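PDB 5UFV: AA9 family lytic polysaccharide monooxygenase D from Myceliophthora thermophila, which cleaves crystalline and amorphous polysaccharides such as cellulose by copper-dependent oxidation of their glycosidic bonds, giving C1-oxidised products. Local coordinates for residues I9-F20 against V27-Y35; Q72-I80 against E121-V132. One frame throughout, in Å; residues are numbered along the deposited sequence.

Overall arrangement
From the N terminus the chain runs up strand 4-9, turns back into strand 12-15 at the edge of the four-stranded antiparallel sheet, and leaves it as an extended loop. Contact 1 closes that loop: 27-35 returns alongside 9-20 after six intervening residues. Contact 2 opens where 72-80 links strand 65-70 of that sheet to strand 80-86 of the mixed sheet, and closes over a 40-residue excursion when 121-132 packs against it ahead of strand 136-141. The centres of contacts 1 and 2, in series and neither nested nor crossed, are about 22 Å apart. They meet where Tyr35 packs on Gln72; in this beta-sandwich contact 2 supplies the copper ligand His75, and contact 1 nears the metal through Tyr35.

Contact 1 of 2, residues I9-F20 against V27-Y35; sequences IAGKDYPGYSGF and VIQWQWPDY
Tyr17 lays one ring face over the backbone and aliphatic chain of Gln31: Gln31 CA stands 3.7 Å from the ring centroid, and Gln31 CG lies over the same face toward the hydroxyl end, 3.4 Å from Tyr17 CZ. Tyr17 CG is anti to the backbone N (chi1 -175°), which swings the ring toward 27-35 and turns its CD2 edge onto the indole of Trp32 in an edge-to-face pair, planes 70° apart. The same indole receives Gly19, whose CA sits 3.7 Å from the centroid of the Trp32 six-membered ring; a CB on Gly19 would collide with that ring. Gln29 OE1 ties the two segments, accepting from Tyr17 N at 2.9 Å and, from the opposite face of the amide, from Trp32 NE1, also at 2.9 Å. NE2 of the same amide donates to Val4 O and Tyr7 OH. Replacing Trp32 by an alanine would probably leave a gap beneath Gly19 and Tyr17 and deprive Gln29 OE1 of a donor. Farther along, the edge of Phe20 points into the face of Tyr35, centroids 4.8 Å apart, while Asp34 CA lies over the Phe20 ring. The Tyr35 side chain lies about 7 Å from the copper. At the other end Ile9 CD1 and Ile28 CD1 meet tip to tip at 3.7 Å, Tyr14 crossing Ile28 through its CB. Ile9 to Lys12 form the type I' turn of the hairpin joining strands 4-9 and 12-15. One water joins Pro15 O to Ile28 N; a second donates to both Gly19 O and Trp32 O. The loop after edge strand 12-15 thus lies between that strand and the mixed sheet, Ile28 and Trp32 resting on strand 167-177, Ile9 and Tyr14 reaching strand 58-60.

Contact 2 of 2, residues Q72-I80 against E121-V132; sequences QWTHSQGPI and ETPSGWDIAKLV. With CU (copper (II) ion), chain G.
Trp73, Ile128 and Val132 pack where two loops of the AA9 beta-sandwich meet beside the copper site; His75 there is one half of the histidine brace made with His1. Among the apolar contacts, Ile128 reaches across with its CD1 to 3.7 Å from Trp73 CZ2, and Val132 CG2 meets Trp73 CD1. Ile80 and Leu131 touch tip to tip through their CD1 atoms. Trp126 offers a face to the backbone of Gln77 and Gly78: Gln77 CA lies 3.7 Å from the centroid of its five-membered ring and Gly78 CA as far from that of the six-membered ring, while NE1 donates to Leu118 O. Of the polar links, Ser124 OG donates to Ser76 O at 2.6 Å and accepts from Trp126 N, forming an ST turn. Gln77 NE2 gives Glu121 OE1 an almost straight bond (170°) on the anti side of the carboxylate, tilted 35° out of its plane, and also donates to Thr120 O. Trp73 NE1 donates to His75 O on a lone pair, the bond bent and the acceptor tilted from the indole plane, tying the ring to a metal ligand. His1, present as 4-methyl-histidine, and Tyr169 complete the copper site, and His75 NE2 holds the metal at 2.0 Å.

Contact 1 of 2, residues I9-F20 against V27-Y35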
loop_
_atom_site.group_PDB
_atom_site.type_symbol
_atom_site.label_atom_id
_atom_site.label_comp_id
_atom_site.label_asym_id
_atom_site.label_seq_id
_atom_site.Cartn_x
_atom_site.Cartn_y
_atom_site.Cartn_z
ATOM N N ILE A 9 2.576 8.006 12.931
ATOM C CA ILE A 9 2.946 6.696 13.426
ATOM C C ILE A 9 3.165 6.740 14.922
ATOM O O ILE A 9 4.068 7.417 15.426
ATOM C CB ILE A 9 4.208 6.179 12.726
ATOM C CG1 ILE A 9 3.888 5.923 11.245
ATOM C CG2 ILE A 9 4.697 4.898 13.389
ATOM C CD1 ILE A 9 5.073 5.949 10.336
ATOM N N ALA A 10 2.324 5.976 15.616
ATOM C CA ALA A 10 2.323 5.877 17.074
ATOM C C ALA A 10 2.117 7.247 17.643
ATOM O O ALA A 10 2.819 7.638 18.563
ATOM C CB ALA A 10 3.616 5.265 17.575
ATOM N N GLY A 11 1.180 7.992 17.050
ATOM C CA GLY A 11 0.895 9.364 17.475
ATOM C C GLY A 11 1.876 10.482 17.081
ATOM O O GLY A 11 1.661 11.613 17.476
ATOM N N LYS A 12 2.938 10.206 16.318
ATOM C CA LYS A 12 3.881 11.261 15.904
ATOM C C LYS A 12 3.813 11.515 14.410
ATOM O O LYS A 12 3.494 10.627 13.613
ATOM C CB LYS A 12 5.325 10.911 16.269
ATOM C CG LYS A 12 5.427 10.123 17.562
ATOM C CD LYS A 12 6.820 10.104 18.191
ATOM C CE LYS A 12 6.724 9.538 19.605
ATOM N NZ LYS A 12 7.810 10.056 20.484
ATOM N N ASP A 13 4.156 12.746 14.045
ATOM C CA ASP A 13 4.019 13.225 12.687
ATOM C C ASP A 13 5.335 13.077 11.960
ATOM O O ASP A 13 6.388 13.440 12.493
ATOM C CB ASP A 13 3.563 14.689 12.677
ATOM C CG ASP A 13 2.059 14.839 12.912
ATOM O OD1 ASP A 13 1.305 13.852 12.762
ATOM O OD2 ASP A 13 1.610 15.950 13.247
ATOM N N TYR A 14 5.274 12.513 10.750
ATOM C CA TYR A 14 6.465 12.326 9.957
ATOM C C TYR A 14 6.195 12.842 8.554
ATOM O O TYR A 14 5.375 12.281 7.848
ATOM C CB TYR A 14 6.892 10.856 9.910
ATOM C CG TYR A 14 7.317 10.271 11.252
ATOM C CD1 TYR A 14 8.624 10.381 11.713
ATOM C CD2 TYR A 14 6.408 9.594 12.055
ATOM C CE1 TYR A 14 9.009 9.831 12.937
ATOM C CE2 TYR A 14 6.778 9.058 13.271
ATOM C CZ TYR A 14 8.079 9.171 13.702
ATOM O OH TYR A 14 8.417 8.635 14.906
ATOM N N PRO A 15 6.901 13.905 8.142
ATOM C CA PRO A 15 6.731 14.375 6.777
ATOM C C PRO A 15 7.244 13.384 5.743
ATOM O O PRO A 15 8.183 12.632 5.971
ATOM C CB PRO A 15 7.537 15.666 6.720
ATOM C CG PRO A 15 8.380 15.696 7.946
ATOM C CD PRO A 15 7.937 14.640 8.887
ATOM N N GLY A 16 6.605 13.370 4.599
ATOM C CA GLY A 16 7.103 12.545 3.543
ATOM C C GLY A 16 8.175 13.256 2.724
ATOM O O GLY A 16 8.484 14.446 2.920
ATOM N N TYR A 17 8.724 12.482 1.790
ATOM C CA TYR A 17 9.590 13.000 0.758
ATOM C C TYR A 17 8.752 13.887 -0.119
ATOM O O TYR A 17 7.557 13.648 -0.322
ATOM C CB TYR A 17 10.124 11.818 -0.031
ATOM C CG TYR A 17 11.151 12.106 -1.089
ATOM C CD1 TYR A 17 12.484 12.364 -0.755
ATOM C CD2 TYR A 17 10.803 12.046 -2.448
ATOM C CE1 TYR A 17 13.431 12.597 -1.748
ATOM C CE2 TYR A 17 11.736 12.266 -3.449
ATOM C CZ TYR A 17 13.045 12.529 -3.103
ATOM O OH TYR A 17 13.962 12.735 -4.116
ATOM N N SER A 18 9.372 14.934 -0.624
ATOM C CA SER A 18 8.692 15.850 -1.494
ATOM C C SER A 18 9.043 15.551 -2.954
ATOM O O SER A 18 9.943 16.172 -3.532
ATOM C CB SER A 18 9.070 17.267 -1.114
ATOM O OG SER A 18 8.413 18.199 -1.978
ATOM N N GLY A 19 8.301 14.610 -3.537
ATOM C CA GLY A 19 8.513 14.107 -4.897
ATOM C C GLY A 19 8.722 15.174 -5.965
ATOM O O GLY A 19 9.644 15.077 -6.765
ATOM N N PHE A 20 7.902 16.223 -5.953
ATOM C CA PHE A 20 7.964 17.239 -7.012
ATOM C C PHE A 20 9.055 18.285 -6.817
ATOM O O PHE A 20 9.331 19.048 -7.720
ATOM C CB PHE A 20 6.635 17.976 -7.138
ATOM C CG PHE A 20 5.517 17.137 -7.637
ATOM C CD1 PHE A 20 5.473 16.763 -8.984
ATOM C CD2 PHE A 20 4.472 16.771 -6.779
ATOM C CE1 PHE A 20 4.422 16.000 -9.470
ATOM C CE2 PHE A 20 3.421 15.997 -7.233
ATOM C CZ PHE A 20 3.399 15.607 -8.584
ATOM N N VAL A 27 14.045 12.184 5.858
ATOM C CA VAL A 27 12.683 11.674 6.088
ATOM C C VAL A 27 12.637 10.152 6.292
ATOM O O VAL A 27 13.647 9.479 6.202
ATOM C CB VAL A 27 11.709 12.113 4.954
ATOM C CG1 VAL A 27 11.507 13.646 4.939
ATOM C CG2 VAL A 27 12.190 11.626 3.586
ATOM N N ILE A 28 11.470 9.606 6.624
ATOM C CA ILE A 28 11.322 8.142 6.796
ATOM C C ILE A 28 10.921 7.439 5.481
ATOM O O ILE A 28 11.063 6.223 5.337
ATOM C CB ILE A 28 10.317 7.790 7.910
ATOM C CG1 ILE A 28 8.899 8.249 7.546
ATOM C CG2 ILE A 28 10.716 8.417 9.246
ATOM C CD1 ILE A 28 7.814 7.556 8.352
ATOM N N GLN A 29 10.455 8.239 4.522
ATOM C CA GLN A 29 9.888 7.760 3.267
ATOM C C GLN A 29 10.933 7.641 2.142
ATOM O O GLN A 29 11.772 8.534 1.959
ATOM C CB GLN A 29 8.769 8.719 2.815
ATOM C CG GLN A 29 7.810 8.126 1.797
ATOM C CD GLN A 29 6.752 9.117 1.323
ATOM O OE1 GLN A 29 7.065 10.269 1.009
ATOM N NE2 GLN A 29 5.508 8.684 1.272
ATOM N N TRP A 30 10.844 6.550 1.383
ATOM C CA TRP A 30 11.665 6.328 0.201
ATOM C C TRP A 30 11.200 7.261 -0.898
ATOM O O TRP A 30 10.061 7.673 -0.918
ATOM C CB TRP A 30 11.551 4.871 -0.251
ATOM C CG TRP A 30 12.318 3.917 0.594
ATOM C CD1 TRP A 30 12.605 4.035 1.922
ATOM C CD2 TRP A 30 12.872 2.679 0.183
ATOM N NE1 TRP A 30 13.339 2.944 2.364
ATOM C CE2 TRP A 30 13.506 2.097 1.305
ATOM C CE3 TRP A 30 12.908 1.999 -1.032
ATOM C CZ2 TRP A 30 14.161 0.900 1.239
ATOM C CZ3 TRP A 30 13.559 0.799 -1.087
ATOM C CH2 TRP A 30 14.182 0.268 0.031
ATOM N N GLN A 31 12.096 7.601 -1.808
ATOM C CA GLN A 31 11.830 8.655 -2.775
ATOM C C GLN A 31 10.744 8.191 -3.716
ATOM O O GLN A 31 10.559 7.012 -3.944
ATOM C CB GLN A 31 13.081 9.006 -3.600
ATOM C CG GLN A 31 14.346 9.349 -2.817
ATOM C CD GLN A 31 15.158 8.117 -2.420
ATOM O OE1 GLN A 31 14.628 6.993 -2.352
ATOM N NE2 GLN A 31 16.439 8.314 -2.151
ATOM N N TRP A 32 10.020 9.139 -4.262
ATOM C CA TRP A 32 9.049 8.873 -5.306
ATOM C C TRP A 32 9.132 10.085 -6.227
ATOM O O TRP A 32 9.521 11.163 -5.761
ATOM C CB TRP A 32 7.655 8.647 -4.733
ATOM C CG TRP A 32 7.195 9.666 -3.744
ATOM C CD1 TRP A 32 7.425 9.653 -2.416
ATOM C CD2 TRP A 32 6.408 10.837 -4.010
ATOM N NE1 TRP A 32 6.834 10.742 -1.826
ATOM C CE2 TRP A 32 6.201 11.487 -2.779
ATOM C CE3 TRP A 32 5.865 11.398 -5.172
ATOM C CZ2 TRP A 32 5.466 12.662 -2.651
ATOM C CZ3 TRP A 32 5.123 12.606 -5.052
ATOM C CH2 TRP A 32 4.936 13.214 -3.787
ATOM N N PRO A 33 8.868 9.895 -7.531
ATOM C CA PRO A 33 9.203 10.935 -8.515
ATOM C C PRO A 33 8.097 11.978 -8.732
ATOM O O PRO A 33 8.386 13.140 -9.031
ATOM C CB PRO A 33 9.429 10.125 -9.808
ATOM C CG PRO A 33 8.498 8.960 -9.692
ATOM C CD PRO A 33 8.344 8.676 -8.192
ATOM N N ASP A 34 6.845 11.558 -8.597
ATOM C CA ASP A 34 5.706 12.403 -8.947
ATOM C C ASP A 34 4.459 11.555 -8.742
ATOM O O ASP A 34 4.525 10.500 -8.117
ATOM C CB ASP A 34 5.833 12.937 -10.386
ATOM C CG ASP A 34 6.034 11.809 -11.426
ATOM O OD1 ASP A 34 5.365 10.717 -11.292
ATOM O OD2 ASP A 34 6.876 12.008 -12.356
ATOM N N TYR A 35 3.329 12.005 -9.260
ATOM C CA TYR A 35 2.057 11.330 -9.040
ATOM C C TYR A 35 1.617 10.377 -10.152
ATOM O O TYR A 35 0.486 9.898 -10.131
ATOM C CB TYR A 35 0.946 12.363 -8.872
ATOM C CG TYR A 35 0.871 13.134 -7.571
ATOM C CD1 TYR A 35 1.585 12.763 -6.442
ATOM C CD2 TYR A 35 0.009 14.232 -7.483
ATOM C CE1 TYR A 35 1.474 13.496 -5.264
ATOM C CE2 TYR A 35 -0.129 14.944 -6.327
ATOM C CZ TYR A 35 0.600 14.596 -5.217
ATOM O OH TYR A 35 0.428 15.343 -4.069
HETATM O O HOH W 1 9.702 11.846 7.925
HETATM O O HOH W 2 11.838 12.859 -6.978
#

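Contact 2 of 2, residues Q72-I80 against E121-V132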
loop_
_atom_site.group_PDB
_atom_site.type_symbol
_atom_site.label_atom_id
_atom_site.label_comp_id
_atom_site.label_asym_id
_atom_site.label_seq_id
_atom_site.Cartn_x
_atom_site.Cartn_y
_atom_site.Cartn_z
ATOM N N GLN A 72 -3.368 14.526 -2.130
ATOM C CA GLN A 72 -4.263 14.558 -3.306
ATOM C C GLN A 72 -4.562 13.122 -3.697
ATOM O O GLN A 72 -3.699 12.261 -3.582
ATOM C CB GLN A 72 -3.619 15.214 -4.545
ATOM C CG GLN A 72 -3.154 16.674 -4.425
ATOM C CD GLN A 72 -4.228 17.700 -3.993
ATOM O OE1 GLN A 72 -3.905 18.787 -3.442
ATOM N NE2 GLN A 72 -5.505 17.382 -4.271
ATOM N N TRP A 73 -5.782 12.870 -4.161
ATOM C CA TRP A 73 -6.149 11.577 -4.693
ATOM C C TRP A 73 -7.437 11.681 -5.483
ATOM O O TRP A 73 -8.435 12.165 -4.981
ATOM C CB TRP A 73 -6.358 10.554 -3.586
ATOM C CG TRP A 73 -6.718 9.260 -4.193
ATOM C CD1 TRP A 73 -7.911 8.613 -4.122
ATOM C CD2 TRP A 73 -5.897 8.496 -5.056
ATOM N NE1 TRP A 73 -7.868 7.458 -4.867
ATOM C CE2 TRP A 73 -6.637 7.362 -5.444
ATOM C CE3 TRP A 73 -4.587 8.645 -5.516
ATOM C CZ2 TRP A 73 -6.122 6.389 -6.264
ATOM C CZ3 TRP A 73 -4.066 7.677 -6.326
ATOM C CH2 TRP A 73 -4.831 6.554 -6.698
ATOM N N THR A 74 -7.441 11.162 -6.694
ATOM C CA THR A 74 -8.527 11.451 -7.594
ATOM C C THR A 74 -9.457 10.282 -7.938
ATOM O O THR A 74 -10.534 10.532 -8.441
ATOM C CB THR A 74 -8.007 12.122 -8.884
ATOM O OG1 THR A 74 -7.211 11.213 -9.646
ATOM C CG2 THR A 74 -7.175 13.337 -8.540
ATOM N N HIS A 75 -9.095 9.035 -7.654
ATOM C CA HIS A 75 -9.879 7.890 -8.192
ATOM C C HIS A 75 -10.747 7.174 -7.158
ATOM O O HIS A 75 -10.316 6.902 -6.052
ATOM C CB HIS A 75 -8.954 6.880 -8.880
ATOM C CG HIS A 75 -8.083 7.490 -9.921
ATOM N ND1 HIS A 75 -8.600 8.118 -11.029
ATOM C CD2 HIS A 75 -6.733 7.609 -10.011
ATOM C CE1 HIS A 75 -7.611 8.608 -11.757
ATOM N NE2 HIS A 75 -6.469 8.301 -11.168
ATOM N N SER A 76 -11.955 6.830 -7.564
ATOM C CA SER A 76 -12.945 6.254 -6.673
ATOM C C SER A 76 -13.167 4.765 -6.834
ATOM O O SER A 76 -13.963 4.207 -6.123
ATOM C CB SER A 76 -14.271 6.990 -6.861
ATOM O OG SER A 76 -14.110 8.310 -6.378
ATOM N N GLN A 77 -12.451 4.121 -7.745
ATOM C CA GLN A 77 -12.507 2.673 -7.883
ATOM C C GLN A 77 -11.147 2.000 -7.757
ATOM O O GLN A 77 -10.220 2.310 -8.477
ATOM C CB GLN A 77 -13.078 2.297 -9.237
ATOM C CG GLN A 77 -14.498 2.781 -9.467
ATOM C CD GLN A 77 -14.563 4.167 -10.074
ATOM O OE1 GLN A 77 -13.688 4.579 -10.827
ATOM N NE2 GLN A 77 -15.610 4.894 -9.743
ATOM N N GLY A 78 -11.058 1.067 -6.834
ATOM C CA GLY A 78 -9.982 0.119 -6.767
ATOM C C GLY A 78 -9.595 -0.135 -5.316
ATOM O O GLY A 78 -10.026 0.579 -4.402
ATOM N N PRO A 79 -8.770 -1.162 -5.086
ATOM C CA PRO A 79 -8.371 -1.506 -3.735
ATOM C C PRO A 79 -7.246 -0.666 -3.091
ATOM O O PRO A 79 -6.499 0.051 -3.760
ATOM C CB PRO A 79 -7.911 -2.958 -3.880
ATOM C CG PRO A 79 -7.400 -3.037 -5.254
ATOM C CD PRO A 79 -8.339 -2.181 -6.055
ATOM N N ILE A 80 -7.176 -0.784 -1.776
ATOM C CA ILE A 80 -6.124 -0.228 -0.969
ATOM C C ILE A 80 -5.378 -1.426 -0.418
ATOM O O ILE A 80 -6.009 -2.342 0.094
ATOM C CB ILE A 80 -6.723 0.519 0.241
ATOM C CG1 ILE A 80 -7.614 1.651 -0.239
ATOM C CG2 ILE A 80 -5.632 1.041 1.145
ATOM C CD1 ILE A 80 -8.318 2.371 0.877
ATOM N N GLU A 121 -19.402 5.535 -10.038
ATOM C CA GLU A 121 -18.598 6.669 -9.596
ATOM C C GLU A 121 -19.129 7.332 -8.309
ATOM O O GLU A 121 -18.375 7.514 -7.368
ATOM C CB GLU A 121 -18.486 7.681 -10.739
ATOM C CG GLU A 121 -17.675 8.933 -10.413
ATOM C CD GLU A 121 -16.169 8.710 -10.304
ATOM O OE1 GLU A 121 -15.657 7.596 -10.601
ATOM O OE2 GLU A 121 -15.494 9.693 -9.923
ATOM N N THR A 122 -20.406 7.706 -8.275
ATOM C CA THR A 122 -21.068 8.085 -7.012
ATOM C C THR A 122 -22.423 7.402 -6.905
ATOM O O THR A 122 -23.170 7.369 -7.881
ATOM C CB THR A 122 -21.312 9.603 -6.848
ATOM O OG1 THR A 122 -22.244 10.028 -7.839
ATOM C CG2 THR A 122 -20.025 10.412 -6.997
ATOM N N PRO A 123 -22.739 6.832 -5.740
ATOM C CA PRO A 123 -21.803 6.663 -4.621
ATOM C C PRO A 123 -20.925 5.389 -4.772
ATOM O O PRO A 123 -21.429 4.260 -4.681
ATOM C CB PRO A 123 -22.746 6.507 -3.433
ATOM C CG PRO A 123 -23.944 5.788 -4.007
ATOM C CD PRO A 123 -24.013 6.137 -5.476
ATOM N N SER A 124 -19.628 5.571 -4.982
ATOM C CA SER A 124 -18.714 4.438 -5.172
ATOM C C SER A 124 -18.834 3.345 -4.095
ATOM O O SER A 124 -18.913 3.623 -2.910
ATOM C CB SER A 124 -17.255 4.926 -5.226
ATOM O OG SER A 124 -16.369 3.823 -5.112
ATOM N N GLY A 125 -18.800 2.096 -4.506
ATOM C CA GLY A 125 -18.773 1.001 -3.539
ATOM C C GLY A 125 -17.390 0.595 -3.052
ATOM O O GLY A 125 -17.241 -0.467 -2.436
ATOM N N TRP A 126 -16.383 1.427 -3.325
ATOM C CA TRP A 126 -15.009 1.158 -2.899
ATOM C C TRP A 126 -14.571 2.064 -1.745
ATOM O O TRP A 126 -14.822 3.274 -1.743
ATOM C CB TRP A 126 -14.057 1.404 -4.056
ATOM C CG TRP A 126 -14.322 0.621 -5.303
ATOM C CD1 TRP A 126 -15.196 0.931 -6.306
ATOM C CD2 TRP A 126 -13.647 -0.567 -5.703
ATOM N NE1 TRP A 126 -15.115 -0.013 -7.297
ATOM C CE2 TRP A 126 -14.169 -0.942 -6.949
ATOM C CE3 TRP A 126 -12.648 -1.350 -5.123
ATOM C CZ2 TRP A 126 -13.722 -2.072 -7.634
ATOM C CZ3 TRP A 126 -12.220 -2.473 -5.784
ATOM C CH2 TRP A 126 -12.754 -2.832 -7.035
ATOM N N ASP A 127 -13.875 1.474 -0.785
ATOM C CA ASP A 127 -13.320 2.226 0.336
ATOM C C ASP A 127 -12.326 3.302 -0.106
ATOM O O ASP A 127 -12.181 4.326 0.553
ATOM C CB ASP A 127 -12.644 1.267 1.331
ATOM C CG ASP A 127 -13.653 0.497 2.163
ATOM O OD1 ASP A 127 -14.586 1.123 2.692
ATOM O OD2 ASP A 127 -13.536 -0.735 2.273
ATOM N N ILE A 128 -11.654 3.080 -1.221
ATOM C CA ILE A 128 -10.755 4.077 -1.749
ATOM C C ILE A 128 -11.436 5.436 -1.980
ATOM O O ILE A 128 -10.785 6.458 -1.956
ATOM C CB ILE A 128 -10.113 3.594 -3.072
ATOM C CG1 ILE A 128 -8.744 4.245 -3.282
ATOM C CG2 ILE A 128 -11.019 3.886 -4.258
ATOM C CD1 ILE A 128 -7.974 3.678 -4.455
ATOM N N ALA A 129 -12.735 5.452 -2.225
ATOM C CA ALA A 129 -13.427 6.701 -2.511
ATOM C C ALA A 129 -13.266 7.697 -1.387
ATOM O O ALA A 129 -13.431 8.902 -1.586
ATOM C CB ALA A 129 -14.903 6.439 -2.714
ATOM N N LYS A 130 -12.988 7.173 -0.202
ATOM C CA LYS A 130 -12.898 7.995 0.968
ATOM C C LYS A 130 -11.583 8.737 1.008
ATOM O O LYS A 130 -11.484 9.750 1.709
ATOM C CB LYS A 130 -13.099 7.153 2.230
ATOM C CG LYS A 130 -14.522 6.638 2.374
ATOM C CD LYS A 130 -14.598 5.483 3.359
ATOM C CE LYS A 130 -16.043 5.063 3.612
ATOM N NZ LYS A 130 -16.104 3.775 4.358
ATOM N N LEU A 131 -10.598 8.251 0.244
ATOM C CA LEU A 131 -9.310 8.956 0.075
ATOM C C LEU A 131 -9.345 10.110 -0.925
ATOM O O LEU A 131 -8.373 10.826 -1.065
ATOM C CB LEU A 131 -8.191 7.989 -0.309
ATOM C CG LEU A 131 -7.978 6.860 0.695
ATOM C CD1 LEU A 131 -6.790 5.997 0.302
ATOM C CD2 LEU A 131 -7.779 7.377 2.110
ATOM N N VAL A 132 -10.467 10.312 -1.593
ATOM C CA VAL A 132 -10.534 11.290 -2.654
ATOM C C VAL A 132 -10.739 12.686 -2.079
ATOM O O VAL A 132 -11.527 12.854 -1.157
ATOM C CB VAL A 132 -11.702 10.969 -3.610
ATOM C CG1 VAL A 132 -11.947 12.114 -4.601
ATOM C CG2 VAL A 132 -11.416 9.662 -4.339
HETATM CU CU CU G . -4.764 9.243 -11.596
HETATM O O HOH W 3 -11.176 0.217 -2.040
#